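Local coordinates for protein xylulose kinase (Bifidobacterium adolescentis ATCC 15703, PDB 3I8B) that probably phosphorylates D-xylulose to D-xylulose 5-phosphate with ATP, as a member of the FGGY carbohydrate kinase family, at residues Ala269-Leu280 with Val461-Val472. Sequence-based numbering, arbitrary orientation.
Sequences APGGGDNAMASL and VAIGAARQAAWV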
ATOM      1  N   ALA A 269      -9.863 -14.863   8.340  1.00  8.03           N
ATOM      2  CA  ALA A 269      -9.358 -13.680   9.026  1.00  9.78           C
ATOM      3  C   ALA A 269      -9.691 -12.446   8.179  1.00 10.50           C
ATOM      4  O   ALA A 269     -10.095 -12.583   7.027  1.00  9.58           O
ATOM      5  CB  ALA A 269      -7.842 -13.803   9.264  1.00 10.37           C
ATOM      6  N   PRO A 270      -9.553 -11.240   8.757  1.00 10.39           N
ATOM      7  CA  PRO A 270     -10.062 -10.059   8.057  1.00  8.97           C
ATOM      8  C   PRO A 270      -9.357  -9.768   6.726  1.00  9.90           C
ATOM      9  O   PRO A 270      -9.957  -9.131   5.865  1.00  7.70           O
ATOM     10  CB  PRO A 270      -9.800  -8.932   9.051  1.00  9.27           C
ATOM     11  CG  PRO A 270      -9.858  -9.608  10.389  1.00 10.97           C
ATOM     12  CD  PRO A 270      -9.189 -10.936  10.154  1.00  9.27           C
ATOM     13  N   GLY A 271      -8.125 -10.240   6.555  1.00  8.37           N
ATOM     14  CA  GLY A 271      -7.348  -9.916   5.367  1.00  8.27           C
ATOM     15  C   GLY A 271      -6.799  -8.495   5.470  1.00  9.42           C
ATOM     16  O   GLY A 271      -6.825  -7.886   6.551  1.00  9.63           O
ATOM     17  N   GLY A 272      -6.294  -7.957   4.363  1.00  9.90           N
ATOM     18  CA  GLY A 272      -5.779  -6.599   4.382  1.00  9.59           C
ATOM     19  C   GLY A 272      -5.109  -6.146   3.098  1.00 11.41           C
ATOM     20  O   GLY A 272      -4.958  -6.934   2.148  1.00 10.75           O
ATOM     21  N   GLY A 273      -4.702  -4.877   3.071  1.00  9.76           N
ATOM     22  CA  GLY A 273      -3.961  -4.326   1.935  1.00 12.00           C
ATOM     23  C   GLY A 273      -2.500  -4.759   1.967  1.00 11.89           C
ATOM     24  O   GLY A 273      -1.956  -5.057   3.047  1.00  9.73           O
ATOM     25  N   ASP A 274      -1.860  -4.805   0.800  1.00 10.86           N
ATOM     26  CA  ASP A 274      -0.527  -5.397   0.720  1.00 10.86           C
ATOM     27  C   ASP A 274       0.521  -4.718   1.603  1.00 14.85           C
ATOM     28  O   ASP A 274       1.247  -5.395   2.322  1.00 11.14           O
ATOM     29  CB  ASP A 274      -0.034  -5.573  -0.728  1.00 11.48           C
ATOM     30  CG  ASP A 274      -0.134  -4.303  -1.565  1.00 15.69           C
ATOM     31  OD1 ASP A 274      -0.290  -3.188  -1.016  1.00 15.25           O
ATOM     32  OD2 ASP A 274      -0.058  -4.438  -2.799  1.00 15.62           O
ATOM     33  N   ASN A 275       0.615  -3.391   1.556  1.00 13.53           N
ATOM     34  CA  ASN A 275       1.590  -2.703   2.401  1.00 11.06           C
ATOM     35  C   ASN A 275       1.502  -3.075   3.887  1.00 11.79           C
ATOM     36  O   ASN A 275       2.521  -3.387   4.510  1.00 12.58           O
ATOM     37  CB  ASN A 275       1.490  -1.195   2.218  1.00 12.77           C
ATOM     38  CG  ASN A 275       1.993  -0.748   0.862  1.00 16.11           C
ATOM     39  OD1 ASN A 275       1.264  -0.123   0.086  1.00 14.50           O
ATOM     40  ND2 ASN A 275       3.237  -1.102   0.553  1.00 11.75           N
ATOM     41  N   ALA A 276       0.297  -3.026   4.453  1.00  9.62           N
ATOM     42  CA  ALA A 276       0.088  -3.396   5.853  1.00 10.53           C
ATOM     43  C   ALA A 276       0.288  -4.892   6.132  1.00 11.33           C
ATOM     44  O   ALA A 276       0.711  -5.292   7.227  1.00  8.58           O
ATOM     45  CB  ALA A 276      -1.300  -2.969   6.322  1.00 10.47           C
HETATM   46  N   MSE A 277      -0.054  -5.727   5.163  1.00 10.14           N
HETATM   47  CA  MSE A 277       0.097  -7.153   5.377  1.00 12.50           C
HETATM   48  C   MSE A 277       1.597  -7.470   5.421  1.00 13.03           C
HETATM   49  O   MSE A 277       2.050  -8.185   6.315  1.00 12.20           O
HETATM   50  CB  MSE A 277      -0.642  -7.965   4.301  1.00 11.19           C
HETATM   51  CG  MSE A 277      -2.169  -7.870   4.393  1.00 10.87           C
HETATM   52 SE   MSE A 277      -3.051  -9.332   5.452  1.00 29.81          SE
HETATM   53  CE  MSE A 277      -2.485  -8.768   7.250  1.00  7.54           C
ATOM     54  N   ALA A 278       2.364  -6.895   4.488  1.00 12.04           N
ATOM     55  CA  ALA A 278       3.812  -7.114   4.462  1.00 11.40           C
ATOM     56  C   ALA A 278       4.414  -6.684   5.789  1.00 12.40           C
ATOM     57  O   ALA A 278       5.295  -7.353   6.317  1.00 10.57           O
ATOM     58  CB  ALA A 278       4.471  -6.342   3.312  1.00 11.71           C
ATOM     59  N   SER A 279       3.942  -5.552   6.312  1.00 13.55           N
ATOM     60  CA  SER A 279       4.449  -5.025   7.577  1.00 13.66           C
ATOM     61  C   SER A 279       4.210  -6.004   8.736  1.00 13.85           C
ATOM     62  O   SER A 279       5.087  -6.218   9.574  1.00 15.07           O
ATOM     63  CB  SER A 279       3.841  -3.658   7.878  1.00 13.24           C
ATOM     64  OG  SER A 279       4.063  -2.771   6.783  1.00 14.48           O
ATOM     65  N   LEU A 280       3.014  -6.580   8.777  1.00 12.28           N
ATOM     66  CA  LEU A 280       2.709  -7.621   9.748  1.00 15.32           C
ATOM     67  C   LEU A 280       3.674  -8.806   9.552  1.00 12.28           C
ATOM     68  O   LEU A 280       4.253  -9.290  10.501  1.00 14.75           O
ATOM     69  CB  LEU A 280       1.255  -8.071   9.619  1.00 11.00           C
ATOM     70  CG  LEU A 280       0.697  -8.957  10.736  1.00 16.06           C
ATOM     71  CD1 LEU A 280       0.639  -8.222  12.073  1.00 12.09           C
ATOM     72  CD2 LEU A 280      -0.666  -9.491  10.348  1.00 11.55           C
ATOM     73  N   VAL A 461       4.046 -10.428   2.115  1.00 10.93           N
ATOM     74  CA  VAL A 461       2.585 -10.275   2.120  1.00 12.97           C
ATOM     75  C   VAL A 461       1.901 -11.580   2.502  1.00 10.53           C
ATOM     76  O   VAL A 461       1.022 -11.607   3.379  1.00 11.77           O
ATOM     77  CB  VAL A 461       2.021  -9.800   0.759  1.00 11.38           C
ATOM     78  CG1 VAL A 461       0.487  -9.909   0.767  1.00 11.91           C
ATOM     79  CG2 VAL A 461       2.463  -8.370   0.467  1.00 12.96           C
ATOM     80  N   ALA A 462       2.303 -12.657   1.833  1.00 10.72           N
ATOM     81  CA  ALA A 462       1.766 -13.995   2.114  1.00 11.75           C
ATOM     82  C   ALA A 462       2.058 -14.419   3.547  1.00  8.63           C
ATOM     83  O   ALA A 462       1.213 -15.024   4.202  1.00  9.98           O
ATOM     84  CB  ALA A 462       2.330 -15.020   1.126  1.00 10.65           C
ATOM     85  N   ILE A 463       3.254 -14.095   4.034  1.00  9.83           N
ATOM     86  CA  ILE A 463       3.614 -14.403   5.418  1.00  9.97           C
ATOM     87  C   ILE A 463       2.758 -13.599   6.392  1.00 11.11           C
ATOM     88  O   ILE A 463       2.274 -14.138   7.374  1.00  8.68           O
ATOM     89  CB  ILE A 463       5.116 -14.146   5.699  1.00 11.33           C
ATOM     90  CG1 ILE A 463       5.980 -15.116   4.897  1.00 14.42           C
ATOM     91  CG2 ILE A 463       5.428 -14.261   7.186  1.00 13.64           C
ATOM     92  CD1 ILE A 463       7.436 -15.077   5.270  1.00 17.51           C
ATOM     93  N   GLY A 464       2.577 -12.303   6.114  1.00 10.82           N
ATOM     94  CA  GLY A 464       1.720 -11.458   6.926  1.00  9.96           C
ATOM     95  C   GLY A 464       0.281 -11.943   6.987  1.00  9.71           C
ATOM     96  O   GLY A 464      -0.351 -11.909   8.045  1.00  8.27           O
ATOM     97  N   ALA A 465      -0.251 -12.392   5.856  1.00 10.21           N
ATOM     98  CA  ALA A 465      -1.615 -12.910   5.840  1.00 10.26           C
ATOM     99  C   ALA A 465      -1.723 -14.201   6.657  1.00 11.99           C
ATOM    100  O   ALA A 465      -2.712 -14.406   7.372  1.00  9.01           O
ATOM    101  CB  ALA A 465      -2.127 -13.107   4.405  1.00  7.42           C
ATOM    102  N   ALA A 466      -0.710 -15.063   6.567  1.00  9.90           N
ATOM    103  CA  ALA A 466      -0.720 -16.283   7.366  1.00  9.61           C
ATOM    104  C   ALA A 466      -0.611 -15.944   8.841  1.00  8.21           C
ATOM    105  O   ALA A 466      -1.235 -16.589   9.674  1.00 10.31           O
ATOM    106  CB  ALA A 466       0.427 -17.238   6.945  1.00  8.47           C
ATOM    107  N   ARG A 467       0.188 -14.931   9.164  1.00  8.74           N
ATOM    108  CA  ARG A 467       0.359 -14.510  10.556  1.00 10.52           C
ATOM    109  C   ARG A 467      -0.950 -13.989  11.125  1.00  9.73           C
ATOM    110  O   ARG A 467      -1.279 -14.219  12.292  1.00  9.97           O
ATOM    111  CB  ARG A 467       1.466 -13.450  10.688  1.00 13.91           C
ATOM    112  CG  ARG A 467       1.955 -13.239  12.118  1.00 12.81           C
ATOM    113  CD  ARG A 467       3.104 -12.210  12.233  1.00 15.69           C
ATOM    114  NE  ARG A 467       3.498 -12.050  13.634  1.00 17.68           N
ATOM    115  CZ  ARG A 467       3.889 -10.910  14.203  1.00 16.89           C
ATOM    116  NH1 ARG A 467       3.953  -9.791  13.495  1.00 16.59           N
ATOM    117  NH2 ARG A 467       4.216 -10.887  15.490  1.00 13.56           N
ATOM    118  N   GLN A 468      -1.723 -13.317  10.294  1.00  8.59           N
ATOM    119  CA  GLN A 468      -2.990 -12.773  10.763  1.00  9.95           C
ATOM    120  C   GLN A 468      -4.012 -13.880  10.954  1.00  9.29           C
ATOM    121  O   GLN A 468      -4.793 -13.853  11.904  1.00 11.37           O
ATOM    122  CB  GLN A 468      -3.529 -11.715   9.796  1.00  9.83           C
ATOM    123  CG  GLN A 468      -4.873 -11.108  10.231  1.00  7.81           C
ATOM    124  CD  GLN A 468      -5.606 -10.462   9.055  1.00  9.92           C
ATOM    125  OE1 GLN A 468      -6.073 -11.154   8.151  1.00  8.21           O
ATOM    126  NE2 GLN A 468      -5.700  -9.129   9.064  1.00  8.44           N
ATOM    127  N   ALA A 469      -4.016 -14.848  10.047  1.00 10.39           N
ATOM    128  CA  ALA A 469      -4.914 -15.998  10.193  1.00 10.57           C
ATOM    129  C   ALA A 469      -4.547 -16.804  11.448  1.00 10.60           C
ATOM    130  O   ALA A 469      -5.426 -17.236  12.200  1.00 10.16           O
ATOM    131  CB  ALA A 469      -4.867 -16.880   8.954  1.00  6.54           C
ATOM    132  N   ALA A 470      -3.249 -17.003  11.673  1.00 12.06           N
ATOM    133  CA  ALA A 470      -2.799 -17.682  12.895  1.00 10.18           C
ATOM    134  C   ALA A 470      -3.145 -16.875  14.162  1.00 10.49           C
ATOM    135  O   ALA A 470      -3.534 -17.430  15.198  1.00 10.62           O
ATOM    136  CB  ALA A 470      -1.317 -17.985  12.824  1.00  9.97           C
ATOM    137  N   TRP A 471      -3.025 -15.563  14.074  1.00 10.76           N
ATOM    138  CA  TRP A 471      -3.412 -14.674  15.169  1.00 10.34           C
ATOM    139  C   TRP A 471      -4.892 -14.846  15.541  1.00 12.50           C
ATOM    140  O   TRP A 471      -5.228 -15.058  16.715  1.00 12.34           O
ATOM    141  CB  TRP A 471      -3.122 -13.225  14.760  1.00 10.82           C
ATOM    142  CG  TRP A 471      -3.272 -12.177  15.849  1.00 12.69           C
ATOM    143  CD1 TRP A 471      -3.486 -12.380  17.189  1.00 14.73           C
ATOM    144  CD2 TRP A 471      -3.157 -10.758  15.673  1.00 13.58           C
ATOM    145  NE1 TRP A 471      -3.533 -11.166  17.852  1.00 14.96           N
ATOM    146  CE2 TRP A 471      -3.329 -10.159  16.938  1.00 18.20           C
ATOM    147  CE3 TRP A 471      -2.928  -9.940  14.563  1.00 17.13           C
ATOM    148  CZ2 TRP A 471      -3.281  -8.769  17.118  1.00 19.59           C
ATOM    149  CZ3 TRP A 471      -2.889  -8.566  14.738  1.00 15.02           C
ATOM    150  CH2 TRP A 471      -3.063  -7.994  16.009  1.00 15.96           C
ATOM    151  N   VAL A 472      -5.770 -14.763  14.546  1.00 10.58           N
ATOM    152  CA  VAL A 472      -7.208 -14.932  14.760  1.00 10.07           C
ATOM    153  C   VAL A 472      -7.509 -16.338  15.309  1.00 11.05           C
ATOM    154  O   VAL A 472      -8.241 -16.500  16.289  1.00 13.30           O
ATOM    155  CB  VAL A 472      -8.019 -14.700  13.450  1.00  9.85           C
ATOM    156  CG1 VAL A 472      -9.488 -15.005  13.679  1.00 10.97           C
ATOM    157  CG2 VAL A 472      -7.834 -13.256  12.955  1.00 12.13           C
TER
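Gln468 reads the backbone of Gly271 with both ends of its amide. OE1 accepts from Gly271 N at 2.8 Å, a bent bond. NE2 gives a straighter one to Gly271 O (3.0 Å, 168°), with that oxygen close to the Gln468 amide plane but NE2 above the Gly271 carbonyl plane. The two bonds fix the rotation of the amide. Gln468 CG lies opposite the backbone N (chi1 180°), and the extended chain carries the amide across to Gly271.

Packing is close where segments 274-280 and 461-472 cross at 73°, their axes 6.7 Å apart. Gly464 has no side chain, and its CA comes within 3.3 Å of Met277 O in a CA-H...O contact. Met277, a selenomethionine, is a knob among Val461, Gly464, Ala465 and Gln468; its bent chain lays SE 3.9 Å from Ala465 CA. Leu280 CD2 presses on Gly464 O and Gln468 CB.

The Arg467 side chain and the Val461 end are partly exposed. The edge of the Arg467 guanidinium reaches Leu280 O through NH1 (3.1 Å), while NE binds Pro480 O. Val461 CG2 packs against Ala278 CB (4.0 Å) and CB of Asp274, the predicted proton acceptor.

The contact joins the two halves of this actin-like ATPase fold. Helix 460-474 lies against strands 6-12 and 65-72 of the N-terminal sheet, and strand 267-273 pairs with 65-72. Helix 274-281 packs its other side on strand 324-330 of the second sheet.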